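Long-range contacts in cortical-lytic enzyme (Bacillus cereus, PDB 4S3J), which hydrolyses partially degraded cortex peptidoglycan during spore germination, acting as an N-acetylglucosaminidase that recognises the muramic acid delta-lactam of spore walls: residues Y325-K330 and P338-V343; A367-Y372 and E381-D386. All blocks are in the same frame, centred on the assembly; numbering follows the deposited sequence.

Contact 1 of 2, residues Y325-K330 and P338-V343; sequences YGFDWK and PPAKAV
Ala340 lays its methyl on the indole of Trp329: CB stands 3.6 Å from the centroid of the five-membered ring, 14° off the normal, a CH-pi contact. A methyl suits this place because Phe327 CB rests on the same indole face and also meets Ala340 CB, at 3.8 Å. Trp329 CG lies beside its backbone N (chi1 -71°), which carries the indole back over Ala340; Trp329 NE1 makes weak hydrogen bonds to the carbonyl oxygens of Trp288 and Gly291. The Phe327 ring leans along the partner strand, with CE1 3.9 Å from Ala342 CB and Lys341 O near the ring plane at its edge. On the other face of the sheet, Val343 CG2 packs over the backbone of Gly326, where no side chain stands in its way. The Asp328 carboxylate hydrogen-bonds Tyr372 OH through OD2 and His380 ND1 through OD1, while the extended Lys341 chain leads away. Two hydrogen-bonded pairs, Gly326 with Val343 and Asp328 with Lys341, fix the register; Gly326 N to Val343 O is 2.8 Å and nearly straight at 173°. Strands 318-330 and 341-343 thus form an antiparallel beta hairpin, which extends a strand of the glycosyl hydrolase family 18 TIM barrel beyond the barrel itself.

Contact 2 of 2, residues A367-Y372 and E381-D386; sequences APHFNY and EVWFED
The antiparallel beta hairpin of strands 367-373 and 379-383, an insertion in the glycosyl hydrolase family 18 TIM barrel, brings His369 and Trp383 together as a non-hydrogen-bonded pair. Their side chains run side by side, and the imidazole makes an offset stack on the six-membered ring of the indole, centroids 4.1 Å apart and planes at 10°. His369 CB sits over the centre of that same ring, 3.5 Å from its centroid; with chi1 at 62°, CG lies between backbone N and carbonyl carbon, which lets CB and imidazole share the one indole face. Asn371 and Glu381 lie on the same side of the sheet as this pair: Asn371 ND2 gives a hydrogen bond of 3.0 Å to Glu381 OE1, while Glu381 OE2 takes Trp383 NE1 at 2.9 Å on its anti lone pair. On the face toward helix 345-354, Val382 CB lies over the Phe370 ring, toward its rim, 3.7 Å from Phe370 CZ. Where the second strand ends, Pro368 CG lies over the centre of the Phe384 ring, 3.7 Å from the centroid, a CH-pi contact that suits proline's compact ring. Phe370 and Val382 exchange both backbone bonds. The Glu381 carboxylate, gripped through both oxygens, joins indole edge and amide, and its negative charge would probably strengthen both N-H bonds; the in-plane NE1 bond would limit rotation of the indole on which His369 stacks.

Contacts 1 and 2 are hairpins in series along the chain, with helix 345-354 and strand 360-362 between them. Their inner strands, 318-330 and 379-383, pair antiparallel with each other, so the sheet runs on from one to the next; their centres are 10 Å apart. A backbone hydrogen bond from Glu381 N to Trp329 O, 2.8 Å, stitches this seam. On one face Trp329 CZ3 packs 3.8 Å from Trp383 CD1; on the other, Asp328 OD2 and Tyr372 OH, 2.6 Å apart, make a polar tie between the hairpins. Contact 1 lies nearer the active site: the side chain of Tyr325, hydrogen-bonded through OH to Asp285 OD1, lies about 11 Å from that of Glu220, the probable proton donor.

Contact 1 of 2, residues Y325-K330 and P338-V343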
loop_
_atom_site.group_PDB
_atom_site.type_symbol
_atom_site.label_atom_id
_atom_site.label_comp_id
_atom_site.label_asym_id
_atom_site.label_seq_id
_atom_site.Cartn_x
_atom_site.Cartn_y
_atom_site.Cartn_z
ATOM N N TYR A 325 0.832 7.708 0.538
ATOM C CA TYR A 325 1.296 9.091 0.594
ATOM C C TYR A 325 2.295 9.418 -0.509
ATOM O O TYR A 325 2.985 8.536 -1.029
ATOM C CB TYR A 325 1.954 9.373 1.959
ATOM C CG TYR A 325 3.075 8.393 2.263
ATOM C CD1 TYR A 325 2.813 7.169 2.889
ATOM C CD2 TYR A 325 4.398 8.670 1.907
ATOM C CE1 TYR A 325 3.825 6.262 3.135
ATOM C CE2 TYR A 325 5.422 7.755 2.169
ATOM C CZ TYR A 325 5.123 6.562 2.780
ATOM O OH TYR A 325 6.116 5.660 3.010
ATOM N N GLY A 326 2.366 10.709 -0.848
ATOM C CA GLY A 326 3.474 11.261 -1.596
ATOM C C GLY A 326 4.159 12.292 -0.707
ATOM O O GLY A 326 3.795 12.438 0.472
ATOM N N PHE A 327 5.133 13.016 -1.266
ATOM C CA PHE A 327 5.795 14.110 -0.543
ATOM C C PHE A 327 5.895 15.351 -1.416
ATOM O O PHE A 327 6.004 15.257 -2.643
ATOM C CB PHE A 327 7.201 13.723 -0.090
ATOM C CG PHE A 327 7.231 12.706 1.026
ATOM C CD1 PHE A 327 6.788 13.033 2.295
ATOM C CD2 PHE A 327 7.697 11.443 0.783
ATOM C CE1 PHE A 327 6.819 12.086 3.329
ATOM C CE2 PHE A 327 7.734 10.489 1.795
ATOM C CZ PHE A 327 7.288 10.821 3.071
ATOM N N ASP A 328 5.857 16.495 -0.745
ATOM C CA ASP A 328 6.074 17.806 -1.335
ATOM C C ASP A 328 7.396 18.309 -0.755
ATOM O O ASP A 328 7.488 18.542 0.453
ATOM C CB ASP A 328 4.895 18.729 -1.000
ATOM C CG ASP A 328 5.061 20.141 -1.545
ATOM O OD1 ASP A 328 6.209 20.601 -1.737
ATOM O OD2 ASP A 328 4.025 20.803 -1.746
ATOM N N TRP A 329 8.427 18.373 -1.585
ATOM C CA TRP A 329 9.755 18.865 -1.223
ATOM C C TRP A 329 9.971 20.302 -1.682
ATOM O O TRP A 329 9.665 20.626 -2.818
ATOM C CB TRP A 329 10.836 18.017 -1.881
ATOM C CG TRP A 329 11.056 16.620 -1.397
ATOM C CD1 TRP A 329 11.946 16.233 -0.438
ATOM C CD2 TRP A 329 10.453 15.411 -1.899
ATOM N NE1 TRP A 329 11.911 14.868 -0.287
ATOM C CE2 TRP A 329 11.014 14.336 -1.175
ATOM C CE3 TRP A 329 9.495 15.133 -2.883
ATOM C CZ2 TRP A 329 10.649 13.009 -1.393
ATOM C CZ3 TRP A 329 9.135 13.797 -3.102
ATOM C CH2 TRP A 329 9.724 12.759 -2.367
ATOM N N LYS A 330 10.545 21.142 -0.833
ATOM C CA LYS A 330 11.033 22.451 -1.263
ATOM C C LYS A 330 12.433 22.305 -1.827
ATOM O O LYS A 330 13.235 21.518 -1.318
ATOM C CB LYS A 330 11.022 23.449 -0.102
ATOM C CG LYS A 330 9.627 23.840 0.333
ATOM C CD LYS A 330 9.696 24.763 1.522
ATOM C CE LYS A 330 8.333 25.099 2.038
ATOM N NZ LYS A 330 8.448 25.940 3.263
ATOM N N PRO A 338 13.908 21.528 6.023
ATOM C CA PRO A 338 12.793 20.895 6.722
ATOM C C PRO A 338 12.390 19.598 6.045
ATOM O O PRO A 338 12.679 19.408 4.855
ATOM C CB PRO A 338 11.686 21.935 6.625
ATOM C CG PRO A 338 11.965 22.637 5.351
ATOM C CD PRO A 338 13.465 22.720 5.273
ATOM N N PRO A 339 11.747 18.700 6.786
ATOM C CA PRO A 339 11.298 17.463 6.151
ATOM C C PRO A 339 10.248 17.761 5.083
ATOM O O PRO A 339 9.519 18.755 5.188
ATOM C CB PRO A 339 10.693 16.668 7.314
ATOM C CG PRO A 339 10.341 17.704 8.354
ATOM C CD PRO A 339 11.385 18.768 8.217
ATOM N N ALA A 340 10.176 16.910 4.080
ATOM C CA ALA A 340 9.148 17.029 3.061
ATOM C C ALA A 340 7.793 16.857 3.725
ATOM O O ALA A 340 7.684 16.177 4.737
ATOM C CB ALA A 340 9.364 15.985 1.976
ATOM N N LYS A 341 6.766 17.457 3.135
ATOM C CA LYS A 341 5.398 17.364 3.667
ATOM C C LYS A 341 4.686 16.193 3.025
ATOM O O LYS A 341 4.658 16.078 1.796
ATOM C CB LYS A 341 4.643 18.657 3.386
ATOM C CG LYS A 341 3.234 18.727 3.940
ATOM C CD LYS A 341 2.656 20.124 3.742
ATOM C CE LYS A 341 1.129 20.124 3.756
ATOM N NZ LYS A 341 0.563 21.499 3.931
ATOM N N ALA A 342 4.120 15.299 3.836
ATOM C CA ALA A 342 3.382 14.166 3.284
ATOM C C ALA A 342 2.065 14.648 2.755
ATOM O O ALA A 342 1.395 15.473 3.390
ATOM C CB ALA A 342 3.161 13.093 4.349
ATOM N N VAL A 343 1.688 14.118 1.595
ATOM C CA VAL A 343 0.418 14.453 0.977
ATOM C C VAL A 343 -0.346 13.212 0.537
ATOM O O VAL A 343 0.222 12.240 0.022
ATOM C CB VAL A 343 0.621 15.375 -0.260
ATOM C CG1 VAL A 343 1.095 16.755 0.174
ATOM C CG2 VAL A 343 1.596 14.759 -1.248
HETATM O O HOH W 1 11.062 20.365 1.924
#

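Contact 2 of 2, residues A367-Y372 and E381-D386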
loop_
_atom_site.group_PDB
_atom_site.type_symbol
_atom_site.label_atom_id
_atom_site.label_comp_id
_atom_site.label_asym_id
_atom_site.label_seq_id
_atom_site.Cartn_x
_atom_site.Cartn_y
_atom_site.Cartn_z
ATOM N N ALA A 367 5.270 6.579 -11.803
ATOM C CA ALA A 367 4.802 7.488 -10.766
ATOM C C ALA A 367 4.512 8.884 -11.304
ATOM O O ALA A 367 5.238 9.379 -12.187
ATOM C CB ALA A 367 5.814 7.589 -9.663
ATOM N N PRO A 368 3.454 9.516 -10.779
ATOM C CA PRO A 368 3.135 10.899 -11.146
ATOM C C PRO A 368 3.949 11.896 -10.340
ATOM O O PRO A 368 4.338 11.618 -9.202
ATOM C CB PRO A 368 1.656 11.010 -10.807
ATOM C CG PRO A 368 1.509 10.094 -9.606
ATOM C CD PRO A 368 2.422 8.933 -9.892
ATOM N N HIS A 369 4.166 13.070 -10.914
ATOM C CA HIS A 369 4.969 14.112 -10.289
ATOM C C HIS A 369 4.752 15.452 -10.957
ATOM O O HIS A 369 4.257 15.531 -12.066
ATOM C CB HIS A 369 6.446 13.743 -10.349
ATOM C CG HIS A 369 6.985 13.615 -11.736
ATOM N ND1 HIS A 369 7.816 14.565 -12.301
ATOM C CD2 HIS A 369 6.795 12.666 -12.685
ATOM C CE1 HIS A 369 8.123 14.195 -13.532
ATOM N NE2 HIS A 369 7.528 13.045 -13.787
ATOM N N PHE A 370 5.145 16.519 -10.268
ATOM C CA PHE A 370 5.093 17.860 -10.837
ATOM C C PHE A 370 5.934 18.817 -10.012
ATOM O O PHE A 370 6.352 18.492 -8.888
ATOM C CB PHE A 370 3.653 18.396 -10.953
ATOM C CG PHE A 370 2.897 18.430 -9.660
ATOM C CD1 PHE A 370 2.172 17.317 -9.233
ATOM C CD2 PHE A 370 2.897 19.569 -8.858
ATOM C CE1 PHE A 370 1.487 17.331 -8.045
ATOM C CE2 PHE A 370 2.206 19.588 -7.676
ATOM C CZ PHE A 370 1.505 18.475 -7.259
ATOM N N ASN A 371 6.210 19.983 -10.590
ATOM C CA ASN A 371 6.926 21.064 -9.905
ATOM C C ASN A 371 6.095 22.342 -9.982
ATOM O O ASN A 371 5.378 22.579 -10.977
ATOM C CB ASN A 371 8.298 21.322 -10.519
ATOM C CG ASN A 371 9.253 20.154 -10.371
ATOM O OD1 ASN A 371 9.007 19.058 -10.898
ATOM N ND2 ASN A 371 10.392 20.405 -9.731
ATOM N N TYR A 372 6.202 23.186 -8.959
ATOM C CA TYR A 372 5.473 24.448 -8.939
ATOM C C TYR A 372 6.233 25.498 -8.140
ATOM O O TYR A 372 7.160 25.157 -7.405
ATOM C CB TYR A 372 4.070 24.247 -8.359
ATOM C CG TYR A 372 3.964 23.946 -6.874
ATOM C CD1 TYR A 372 3.856 24.973 -5.939
ATOM C CD2 TYR A 372 3.934 22.633 -6.401
ATOM C CE1 TYR A 372 3.732 24.703 -4.564
ATOM C CE2 TYR A 372 3.807 22.352 -5.025
ATOM C CZ TYR A 372 3.703 23.398 -4.113
ATOM O OH TYR A 372 3.580 23.146 -2.744
ATOM N N GLU A 381 8.800 20.335 -5.507
ATOM C CA GLU A 381 8.663 19.136 -6.338
ATOM C C GLU A 381 7.845 18.113 -5.574
ATOM O O GLU A 381 8.125 17.845 -4.403
ATOM C CB GLU A 381 10.032 18.560 -6.711
ATOM C CG GLU A 381 9.975 17.413 -7.674
ATOM C CD GLU A 381 11.297 17.127 -8.313
ATOM O OE1 GLU A 381 11.987 18.081 -8.740
ATOM O OE2 GLU A 381 11.655 15.945 -8.398
ATOM N N VAL A 382 6.848 17.550 -6.243
ATOM C CA VAL A 382 5.945 16.592 -5.648
ATOM C C VAL A 382 5.979 15.268 -6.383
ATOM O O VAL A 382 5.859 15.244 -7.605
ATOM C CB VAL A 382 4.499 17.122 -5.659
ATOM C CG1 VAL A 382 3.563 16.118 -5.028
ATOM C CG2 VAL A 382 4.403 18.473 -4.964
ATOM N N TRP A 383 6.159 14.169 -5.642
ATOM C CA TRP A 383 6.000 12.804 -6.167
ATOM C C TRP A 383 4.888 12.151 -5.353
ATOM O O TRP A 383 4.837 12.349 -4.146
ATOM C CB TRP A 383 7.305 12.002 -6.062
ATOM C CG TRP A 383 8.338 12.469 -7.025
ATOM C CD1 TRP A 383 9.203 13.512 -6.865
ATOM C CD2 TRP A 383 8.598 11.924 -8.322
ATOM N NE1 TRP A 383 9.992 13.650 -7.984
ATOM C CE2 TRP A 383 9.655 12.681 -8.891
ATOM C CE3 TRP A 383 8.052 10.864 -9.055
ATOM C CZ2 TRP A 383 10.137 12.434 -10.177
ATOM C CZ3 TRP A 383 8.559 10.602 -10.313
ATOM C CH2 TRP A 383 9.588 11.379 -10.861
ATOM N N PHE A 384 3.978 11.428 -6.003
ATOM C CA PHE A 384 2.845 10.883 -5.268
ATOM C C PHE A 384 2.320 9.604 -5.927
ATOM O O PHE A 384 3.037 8.991 -6.723
ATOM C CB PHE A 384 1.759 11.976 -5.080
ATOM C CG PHE A 384 1.042 12.404 -6.318
ATOM C CD1 PHE A 384 1.657 13.222 -7.275
ATOM C CD2 PHE A 384 -0.285 12.052 -6.493
ATOM C CE1 PHE A 384 0.948 13.611 -8.433
ATOM C CE2 PHE A 384 -0.985 12.428 -7.652
ATOM C CZ PHE A 384 -0.381 13.236 -8.593
ATOM N N GLU A 385 1.125 9.168 -5.534
ATOM C CA GLU A 385 0.531 7.939 -6.049
ATOM C C GLU A 385 -0.789 8.273 -6.718
ATOM O O GLU A 385 -1.559 9.083 -6.184
ATOM C CB GLU A 385 0.293 6.940 -4.928
ATOM C CG GLU A 385 1.536 6.499 -4.155
ATOM C CD GLU A 385 2.443 5.598 -4.983
ATOM O OE1 GLU A 385 1.931 4.852 -5.858
ATOM O OE2 GLU A 385 3.671 5.660 -4.780
ATOM N N ASP A 386 -1.084 7.648 -7.866
ATOM C CA ASP A 386 -2.402 7.817 -8.480
ATOM C C ASP A 386 -2.863 6.518 -9.138
ATOM O O ASP A 386 -2.207 5.477 -9.006
ATOM C CB ASP A 386 -2.447 8.989 -9.492
ATOM C CG ASP A 386 -1.688 8.729 -10.801
ATOM O OD1 ASP A 386 -1.243 7.596 -11.080
ATOM O OD2 ASP A 386 -1.570 9.706 -11.593
#